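Local coordinates for dTDP-4-dehydrorhamnose Reductase (Yersinia enterocolitica, PDB 5U9C), which probably catalyses the NADPH-dependent reduction of dTDP-4-dehydro-beta-L-rhamnose to dTDP-L-rhamnose, within dTDP-L-rhamnose biosynthesis, at residues Y82-T87 with K134-S139; W100-S105 with N148-R153; Y118-I123 with G213-A218. One frame throughout, in Å; residues are numbered along the deposited sequence.

Contact 1 (Y82-T87 with K134-S139); sequences YNHLAT and KLIGES
H84 and G137 mark where the two helix segments run closest, CA to CA 4.5 Å, with axes 7.8 Å apart and nearly parallel at 16°. G137, with no side chain, lets helix 82-87 come in over its backbone: T87 CG2 lies 3.6 Å from G137 O, and the backbone of N83 passes close to G137 CA. Beside this seam the H84 imidazole turns one face to I136. In the conformer described here, I136 CG1 stands 3.8 Å from the centroid of the H84 ring, 14° off its normal, a CH-pi contact, while I136 CG2 touches H84 CG at 3.5 Å. A second subunit adds Y266 against H84.

N83 O has two partners here. T87 OG1 donates to N83 O at 2.7 Å from above the carbonyl plane. A water donates weakly to the same N83 O across 3.5 Å and accepts from K134 NZ at 2.9 Å; K134, its chain bent at two successive torsions, packs its aliphatic CD on the N83 amide and bonds L104 O. That amide is held by E66 N at OD1 and by S133 OG at ND2. With Y130, K134 fits the YxxxK motif of short-chain dehydrogenases, and the water between lysine and helix carbonyl resembles the asparagine-linked water relay known in that superfamily.

Contact 2 (W100-S105 with N148-R153); sequences WLLYLS and NHLIIR
L101 to S105 pair with H149 to R153 as adjacent parallel strands of the Rossmann-type sheet, joined in the chain by a beta-alpha-beta crossover through helix 129-144. The segments approach to 4.6 Å between axes at 19°, and five backbone hydrogen bonds alternate between them in the parallel register. The ladder starts at L101 N to N148 O, 3.2 Å, and finishes at S105 N to I152 O, 2.7 Å. Between these, L150 N and I152 N donate to L101 O and Y103 O, and Y103 N donates to L150 O.

One face carries L102, L104, L150 and I152; L102, L150 and I152 meet helix 196-209. Here the branch methyl of L102 does the touching: L102 CD1 reaches I152 CD1 at 3.6 Å and sits tightly against L150 O at 3.1 Å. Its chi1 of 171° sets CG opposite the backbone N, and chi2 then turns CD1 to the neighbouring strand. The W100 indole lies alongside L150, pointing the same way, with W100 CZ2 3.7 Å from L150 CB and NE1 bonded to H211 O.

The other face, with Y103, S105, H149, I151 and R153, is covered by helix 129-144. Y103 CB packs on I151 CG1, which comes in at the edge of the tyrosine ring, and the CB of S105 rests on both I151 CG2 and R153 CG. E138 of that helix takes S105 OG and R153 NH2, tying the two strands together near their C-terminal ends. At the opposite end of the ladder, the N148 amide crosses W100 at about a right angle, planes 62° apart, and N148 OD1 meets the indole edge in plane, 3.3 Å from W100 CD1.

Contact 3 (Y118-I123 with G213-A218); sequences YNELDI and GTLHFA
E120 and H216 carry most of this contact, which docks the loop after strand 117-118 on strand 213-217, one of the two outermost strands of the sheet within this chain. Two hydrogen bonds cross it. H216 N donates to E120 OE2 at 2.9 Å with a 155° angle at the hydrogen, reaching the oxygen from above the carboxylate plane. H216 ND1 lies 3.1 Å from Y118 O, but the bond is bent and weak; E263 O is the stronger partner of that nitrogen.

Stacking comes next. The side chains of E120 and H216 run past one another in opposite senses, the carboxylate stacks on the ring with planes 19° apart, and E120 CG sits over the imidazole face, 4.0 Å from the H216 ring centroid, in a CH-pi contact. A bend at chi2 (90°) folds the E120 carboxylate back along the ring, and E120 CG also touches T214 O at 3.6 Å.

Bonds inside the loop fix the shape that presents E120. N119 to D122 form a type I turn, closed by D122 N to N119 O at 3.0 Å. N119 OD1 accepts L121 N at 2.8 Å, an Asx turn, and D122 OD2 receives N119 N on its anti lone pair at 2.9 Å. Y129 of a third subunit bonds the same D122 oxygen.

The buried glutamate is therefore well supplied with donors: S264 OG shares E120 OE2 with the H216 amide, and I265 N serves E120 OE1. Since R153 NH1 bonds H216 NE2 while H216 ND1 faces carbonyl oxygens, the imidazole is probably neutral with its proton on ND1, and E120 stacks on it without forming a salt bridge.

From the N terminus, the chain enters contact 1 at helix 76-97, contact 2 at strand 100-106 and contact 3 at the loop after strand 117-118, before any closes. Contact 1 then closes at helix 129-144, contact 2 at strand 149-154 and contact 3 at strand 213-217, so every pair of loops crosses and none is nested. Contacts 1 and 2 touch where helix 129-144 lies on the sheet, with E138 N 3.5 Å from Y103 CE2. Contacts 2 and 3 share the sheet, R153 N lying 2.8 Å from L215 O. Contacts 1 and 3 do not touch, centres about 17 Å apart, but the R153 side chain of contact 2 bonds to both.

Contact 1 (Y82-T87 with K134-S139)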
# COMPACT_ATOMS: atom_id res chain seq x y z
N TYR D 82 -12.18 -10.64 -25.98
CA TYR D 82 -11.20 -10.47 -27.05
C TYR D 82 -9.79 -10.86 -26.71
O TYR D 82 -9.08 -11.42 -27.56
CB TYR D 82 -11.16 -9.02 -27.51
CG TYR D 82 -12.27 -8.57 -28.44
CD1 TYR D 82 -13.60 -8.79 -28.15
CD2 TYR D 82 -11.96 -7.83 -29.59
CE1 TYR D 82 -14.62 -8.33 -28.99
CE2 TYR D 82 -12.96 -7.37 -30.45
CZ TYR D 82 -14.29 -7.62 -30.14
OH TYR D 82 -15.28 -7.16 -30.99
N ASN D 83 -9.35 -10.54 -25.50
CA ASN D 83 -7.96 -10.77 -25.09
C ASN D 83 -7.75 -12.01 -24.28
O ASN D 83 -6.66 -12.61 -24.30
CB ASN D 83 -7.42 -9.53 -24.35
CG ASN D 83 -7.45 -8.27 -25.22
OD1 ASN D 83 -7.56 -8.37 -26.45
ND2 ASN D 83 -7.39 -7.09 -24.59
N HIS D 84 -8.78 -12.41 -23.52
CA HIS D 84 -8.66 -13.62 -22.72
C HIS D 84 -9.35 -14.83 -23.34
O HIS D 84 -8.68 -15.79 -23.69
CB HIS D 84 -9.14 -13.41 -21.30
CG HIS D 84 -9.18 -14.67 -20.49
ND1 HIS D 84 -10.15 -14.91 -19.55
CD2 HIS D 84 -8.43 -15.80 -20.57
CE1 HIS D 84 -9.95 -16.10 -19.01
NE2 HIS D 84 -8.92 -16.67 -19.62
N LEU D 85 -10.66 -14.79 -23.48
CA LEU D 85 -11.37 -15.96 -24.00
C LEU D 85 -10.90 -16.38 -25.40
O LEU D 85 -10.70 -17.56 -25.63
CB LEU D 85 -12.88 -15.76 -23.93
CG LEU D 85 -13.43 -15.43 -22.53
CD1 LEU D 85 -14.94 -15.34 -22.62
CD2 LEU D 85 -13.05 -16.46 -21.48
N ALA D 86 -10.74 -15.44 -26.32
CA ALA D 86 -10.27 -15.77 -27.65
C ALA D 86 -8.87 -16.39 -27.60
O ALA D 86 -8.61 -17.37 -28.27
CB ALA D 86 -10.29 -14.55 -28.56
N THR D 87 -8.00 -15.82 -26.78
CA THR D 87 -6.62 -16.28 -26.66
C THR D 87 -6.60 -17.71 -26.09
O THR D 87 -5.78 -18.52 -26.51
CB THR D 87 -5.81 -15.31 -25.80
OG1 THR D 87 -5.78 -14.03 -26.43
CG2 THR D 87 -4.37 -15.77 -25.59
N LYS D 134 -4.72 -8.97 -20.84
CA LYS D 134 -3.50 -9.44 -21.49
C LYS D 134 -2.76 -10.46 -20.62
O LYS D 134 -2.26 -11.50 -21.14
CB LYS D 134 -2.56 -8.28 -21.83
CG LYS D 134 -3.10 -7.28 -22.88
CD LYS D 134 -3.39 -7.88 -24.26
CE LYS D 134 -2.15 -8.46 -24.92
NZ LYS D 134 -2.40 -8.91 -26.31
N LEU D 135 -2.70 -10.19 -19.32
CA LEU D 135 -2.01 -11.07 -18.38
C LEU D 135 -2.68 -12.43 -18.27
O LEU D 135 -2.01 -13.44 -18.24
CB LEU D 135 -1.93 -10.44 -16.99
CG LEU D 135 -1.27 -11.30 -15.91
CD1 LEU D 135 0.15 -11.68 -16.32
CD2 LEU D 135 -1.26 -10.55 -14.58
N ILE D 136 -4.00 -12.46 -18.17
CA ILE D 136 -4.66 -13.76 -18.06
C ILE D 136 -4.52 -14.48 -19.43
O ILE D 136 -4.41 -15.71 -19.48
CB ILE D 136 -6.11 -13.65 -17.53
CG1 ILE D 136 -6.70 -15.04 -17.23
CG2 ILE D 136 -6.99 -12.89 -18.50
CD1 ILE D 136 -6.07 -15.75 -16.05
N GLY D 137 -4.47 -13.72 -20.53
CA GLY D 137 -4.26 -14.32 -21.85
C GLY D 137 -2.88 -14.99 -21.84
O GLY D 137 -2.74 -16.13 -22.35
N GLU D 138 -1.88 -14.33 -21.24
CA GLU D 138 -0.54 -14.95 -21.12
C GLU D 138 -0.61 -16.28 -20.37
O GLU D 138 -0.00 -17.26 -20.80
CB GLU D 138 0.48 -14.08 -20.39
CG GLU D 138 0.88 -12.75 -21.03
CD GLU D 138 2.02 -12.07 -20.27
OE1 GLU D 138 2.59 -12.69 -19.35
OE2 GLU D 138 2.36 -10.91 -20.61
N SER D 139 -1.34 -16.30 -19.26
CA SER D 139 -1.49 -17.53 -18.47
C SER D 139 -2.03 -18.65 -19.35
O SER D 139 -1.49 -19.77 -19.34
CB SER D 139 -2.43 -17.33 -17.27
OG SER D 139 -1.98 -16.31 -16.40
O HOH W 1 -4.80 -10.51 -26.33

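Contact 2 (W100-S105 with N148-R153)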
# COMPACT_ATOMS: atom_id res chain seq x y z
N TRP D 100 3.81 -24.13 -32.64
CA TRP D 100 4.56 -23.17 -31.82
C TRP D 100 3.74 -21.89 -31.86
O TRP D 100 3.37 -21.43 -32.94
CB TRP D 100 5.95 -22.98 -32.40
CG TRP D 100 6.84 -21.93 -31.78
CD1 TRP D 100 7.73 -22.11 -30.74
CD2 TRP D 100 7.01 -20.59 -32.23
NE1 TRP D 100 8.41 -20.93 -30.51
CE2 TRP D 100 8.00 -19.99 -31.41
CE3 TRP D 100 6.41 -19.81 -33.23
CZ2 TRP D 100 8.40 -18.67 -31.57
CZ3 TRP D 100 6.81 -18.50 -33.39
CH2 TRP D 100 7.80 -17.94 -32.56
N LEU D 101 3.44 -21.32 -30.69
CA LEU D 101 2.58 -20.15 -30.57
C LEU D 101 3.29 -18.93 -30.05
O LEU D 101 3.89 -18.95 -28.97
CB LEU D 101 1.42 -20.48 -29.63
CG LEU D 101 0.46 -19.36 -29.23
CD1 LEU D 101 -0.24 -18.75 -30.43
CD2 LEU D 101 -0.59 -19.91 -28.28
N LEU D 102 3.17 -17.84 -30.79
CA LEU D 102 3.75 -16.57 -30.40
C LEU D 102 2.60 -15.68 -30.00
O LEU D 102 1.66 -15.50 -30.76
CB LEU D 102 4.57 -15.95 -31.53
CG LEU D 102 5.09 -14.50 -31.38
CD1 LEU D 102 5.72 -14.22 -30.06
CD2 LEU D 102 6.09 -14.17 -32.48
N TYR D 103 2.65 -15.16 -28.78
CA TYR D 103 1.62 -14.26 -28.25
C TYR D 103 2.25 -12.90 -27.98
O TYR D 103 3.23 -12.80 -27.25
CB TYR D 103 1.01 -14.83 -26.95
CG TYR D 103 -0.04 -13.95 -26.27
CD1 TYR D 103 -1.16 -13.50 -26.97
CD2 TYR D 103 0.03 -13.65 -24.91
CE1 TYR D 103 -2.13 -12.73 -26.36
CE2 TYR D 103 -0.95 -12.89 -24.28
CZ TYR D 103 -2.03 -12.44 -25.01
OH TYR D 103 -3.02 -11.70 -24.43
N LEU D 104 1.71 -11.87 -28.62
CA LEU D 104 2.17 -10.51 -28.40
C LEU D 104 1.46 -9.96 -27.17
O LEU D 104 0.25 -9.80 -27.17
CB LEU D 104 1.85 -9.64 -29.61
CG LEU D 104 2.19 -8.15 -29.48
CD1 LEU D 104 3.69 -7.96 -29.33
CD2 LEU D 104 1.66 -7.40 -30.68
N SER D 105 2.22 -9.70 -26.11
CA SER D 105 1.65 -9.14 -24.87
C SER D 105 2.11 -7.69 -24.68
O SER D 105 2.65 -7.09 -25.61
CB SER D 105 1.95 -10.03 -23.65
OG SER D 105 1.16 -9.62 -22.51
N ASN D 148 6.39 -24.87 -25.87
CA ASN D 148 6.36 -24.51 -27.28
C ASN D 148 5.61 -23.20 -27.52
O ASN D 148 4.72 -23.13 -28.36
CB ASN D 148 5.72 -25.69 -28.05
CG ASN D 148 6.12 -25.73 -29.51
OD1 ASN D 148 7.20 -25.29 -29.89
ND2 ASN D 148 5.26 -26.33 -30.33
N HIS D 149 5.94 -22.17 -26.74
CA HIS D 149 5.34 -20.86 -26.92
C HIS D 149 6.39 -19.79 -26.72
O HIS D 149 7.45 -20.03 -26.10
CB HIS D 149 4.22 -20.60 -25.92
CG HIS D 149 4.71 -20.42 -24.51
ND1 HIS D 149 4.87 -21.48 -23.64
CD2 HIS D 149 5.10 -19.31 -23.84
CE1 HIS D 149 5.33 -21.02 -22.48
NE2 HIS D 149 5.50 -19.72 -22.59
N LEU D 150 6.07 -18.60 -27.23
CA LEU D 150 6.89 -17.42 -27.03
C LEU D 150 5.95 -16.25 -26.74
O LEU D 150 5.04 -15.96 -27.53
CB LEU D 150 7.78 -17.11 -28.23
CG LEU D 150 8.65 -15.85 -28.10
CD1 LEU D 150 9.55 -15.91 -26.87
CD2 LEU D 150 9.49 -15.62 -29.34
N ILE D 151 6.16 -15.61 -25.60
CA ILE D 151 5.38 -14.44 -25.20
C ILE D 151 6.33 -13.27 -25.22
O ILE D 151 7.39 -13.30 -24.55
CB ILE D 151 4.79 -14.63 -23.80
CG1 ILE D 151 3.69 -15.69 -23.86
CG2 ILE D 151 4.23 -13.31 -23.26
CD1 ILE D 151 3.27 -16.22 -22.50
N ILE D 152 5.99 -12.26 -26.01
CA ILE D 152 6.81 -11.06 -26.12
C ILE D 152 6.01 -9.87 -25.62
O ILE D 152 4.89 -9.60 -26.11
CB ILE D 152 7.24 -10.76 -27.55
CG1 ILE D 152 7.95 -11.97 -28.17
CG2 ILE D 152 8.13 -9.51 -27.58
CD1 ILE D 152 8.35 -11.75 -29.62
N ARG D 153 6.57 -9.16 -24.67
CA ARG D 153 5.92 -7.97 -24.14
C ARG D 153 6.56 -6.76 -24.80
O ARG D 153 7.77 -6.57 -24.73
CB ARG D 153 6.04 -7.89 -22.62
CG ARG D 153 5.45 -9.08 -21.87
CD ARG D 153 5.43 -8.84 -20.36
NE ARG D 153 4.87 -9.94 -19.61
CZ ARG D 153 5.46 -10.64 -18.64
NH1 ARG D 153 6.69 -10.35 -18.21
NH2 ARG D 153 4.79 -11.62 -18.05

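Contact 3 (Y118-I123 with G213-A218)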
# COMPACT_ATOMS: atom_id res chain seq x y z
N TYR D 118 10.50 -2.62 -15.30
CA TYR D 118 10.26 -4.02 -14.99
C TYR D 118 10.98 -4.97 -15.97
O TYR D 118 10.93 -4.76 -17.21
CB TYR D 118 8.75 -4.33 -15.04
CG TYR D 118 7.91 -3.48 -14.11
CD1 TYR D 118 7.42 -2.24 -14.51
CD2 TYR D 118 7.63 -3.91 -12.81
CE1 TYR D 118 6.69 -1.45 -13.65
CE2 TYR D 118 6.90 -3.12 -11.93
CZ TYR D 118 6.42 -1.90 -12.36
OH TYR D 118 5.68 -1.13 -11.49
N ASN D 119 11.63 -6.01 -15.44
CA ASN D 119 12.25 -7.03 -16.29
C ASN D 119 11.44 -8.35 -16.22
O ASN D 119 10.39 -8.41 -15.53
CB ASN D 119 13.74 -7.21 -15.96
CG ASN D 119 13.98 -7.76 -14.59
OD1 ASN D 119 13.29 -8.69 -14.14
ND2 ASN D 119 15.00 -7.22 -13.91
N GLU D 120 11.89 -9.37 -16.94
CA GLU D 120 11.17 -10.65 -17.01
C GLU D 120 11.02 -11.40 -15.65
O GLU D 120 10.18 -12.28 -15.54
CB GLU D 120 11.74 -11.59 -18.09
CG GLU D 120 11.68 -11.07 -19.54
CD GLU D 120 12.90 -10.25 -19.98
OE1 GLU D 120 13.64 -9.74 -19.12
OE2 GLU D 120 13.12 -10.12 -21.21
N LEU D 121 11.82 -11.05 -14.64
CA LEU D 121 11.68 -11.65 -13.31
C LEU D 121 10.61 -10.95 -12.45
O LEU D 121 10.14 -11.53 -11.45
CB LEU D 121 13.00 -11.69 -12.53
CG LEU D 121 13.95 -12.80 -12.94
CD1 LEU D 121 15.24 -12.72 -12.13
CD2 LEU D 121 13.28 -14.16 -12.75
N ASP D 122 10.25 -9.71 -12.81
CA ASP D 122 9.24 -8.99 -12.05
C ASP D 122 7.90 -9.70 -12.21
O ASP D 122 7.62 -10.26 -13.26
CB ASP D 122 9.21 -7.52 -12.47
CG ASP D 122 10.35 -6.75 -11.87
OD1 ASP D 122 10.30 -6.54 -10.64
OD2 ASP D 122 11.28 -6.32 -12.60
N ILE D 123 7.10 -9.76 -11.16
CA ILE D 123 5.82 -10.49 -11.22
C ILE D 123 4.73 -9.51 -11.61
O ILE D 123 4.55 -8.50 -10.94
CB ILE D 123 5.49 -11.16 -9.88
CG1 ILE D 123 6.69 -11.97 -9.40
CG2 ILE D 123 4.27 -12.06 -10.03
CD1 ILE D 123 6.50 -12.56 -8.03
N GLY D 213 9.57 -19.16 -24.34
CA GLY D 213 9.60 -18.48 -23.04
C GLY D 213 8.96 -17.10 -23.09
O GLY D 213 8.07 -16.87 -23.90
N THR D 214 9.40 -16.20 -22.21
CA THR D 214 8.86 -14.85 -22.11
C THR D 214 9.99 -13.84 -22.25
O THR D 214 11.04 -13.97 -21.60
CB THR D 214 8.09 -14.65 -20.78
OG1 THR D 214 6.90 -15.46 -20.79
CG2 THR D 214 7.65 -13.17 -20.60
N LEU D 215 9.78 -12.84 -23.10
CA LEU D 215 10.76 -11.78 -23.34
C LEU D 215 10.11 -10.41 -23.36
O LEU D 215 8.94 -10.27 -23.69
CB LEU D 215 11.45 -11.99 -24.68
CG LEU D 215 12.45 -13.12 -24.82
CD1 LEU D 215 12.76 -13.37 -26.28
CD2 LEU D 215 13.72 -12.78 -24.04
N HIS D 216 10.90 -9.41 -22.99
CA HIS D 216 10.51 -8.01 -23.08
C HIS D 216 11.28 -7.48 -24.28
O HIS D 216 12.50 -7.65 -24.34
CB HIS D 216 10.98 -7.28 -21.84
CG HIS D 216 10.18 -7.59 -20.63
ND1 HIS D 216 10.33 -6.89 -19.45
CD2 HIS D 216 9.12 -8.42 -20.45
CE1 HIS D 216 9.46 -7.34 -18.56
NE2 HIS D 216 8.72 -8.28 -19.14
N PHE D 217 10.60 -6.84 -25.22
CA PHE D 217 11.25 -6.30 -26.40
C PHE D 217 10.95 -4.80 -26.50
O PHE D 217 9.84 -4.39 -26.88
CB PHE D 217 10.85 -7.06 -27.68
CG PHE D 217 11.70 -6.70 -28.89
CD1 PHE D 217 11.45 -5.55 -29.61
CD2 PHE D 217 12.77 -7.50 -29.27
CE1 PHE D 217 12.23 -5.20 -30.69
CE2 PHE D 217 13.55 -7.15 -30.36
CZ PHE D 217 13.28 -6.00 -31.07
N ALA D 218 11.95 -3.99 -26.15
CA ALA D 218 11.81 -2.54 -26.17
C ALA D 218 13.15 -1.82 -26.22
O ALA D 218 14.17 -2.36 -25.74
CB ALA D 218 11.05 -2.07 -24.94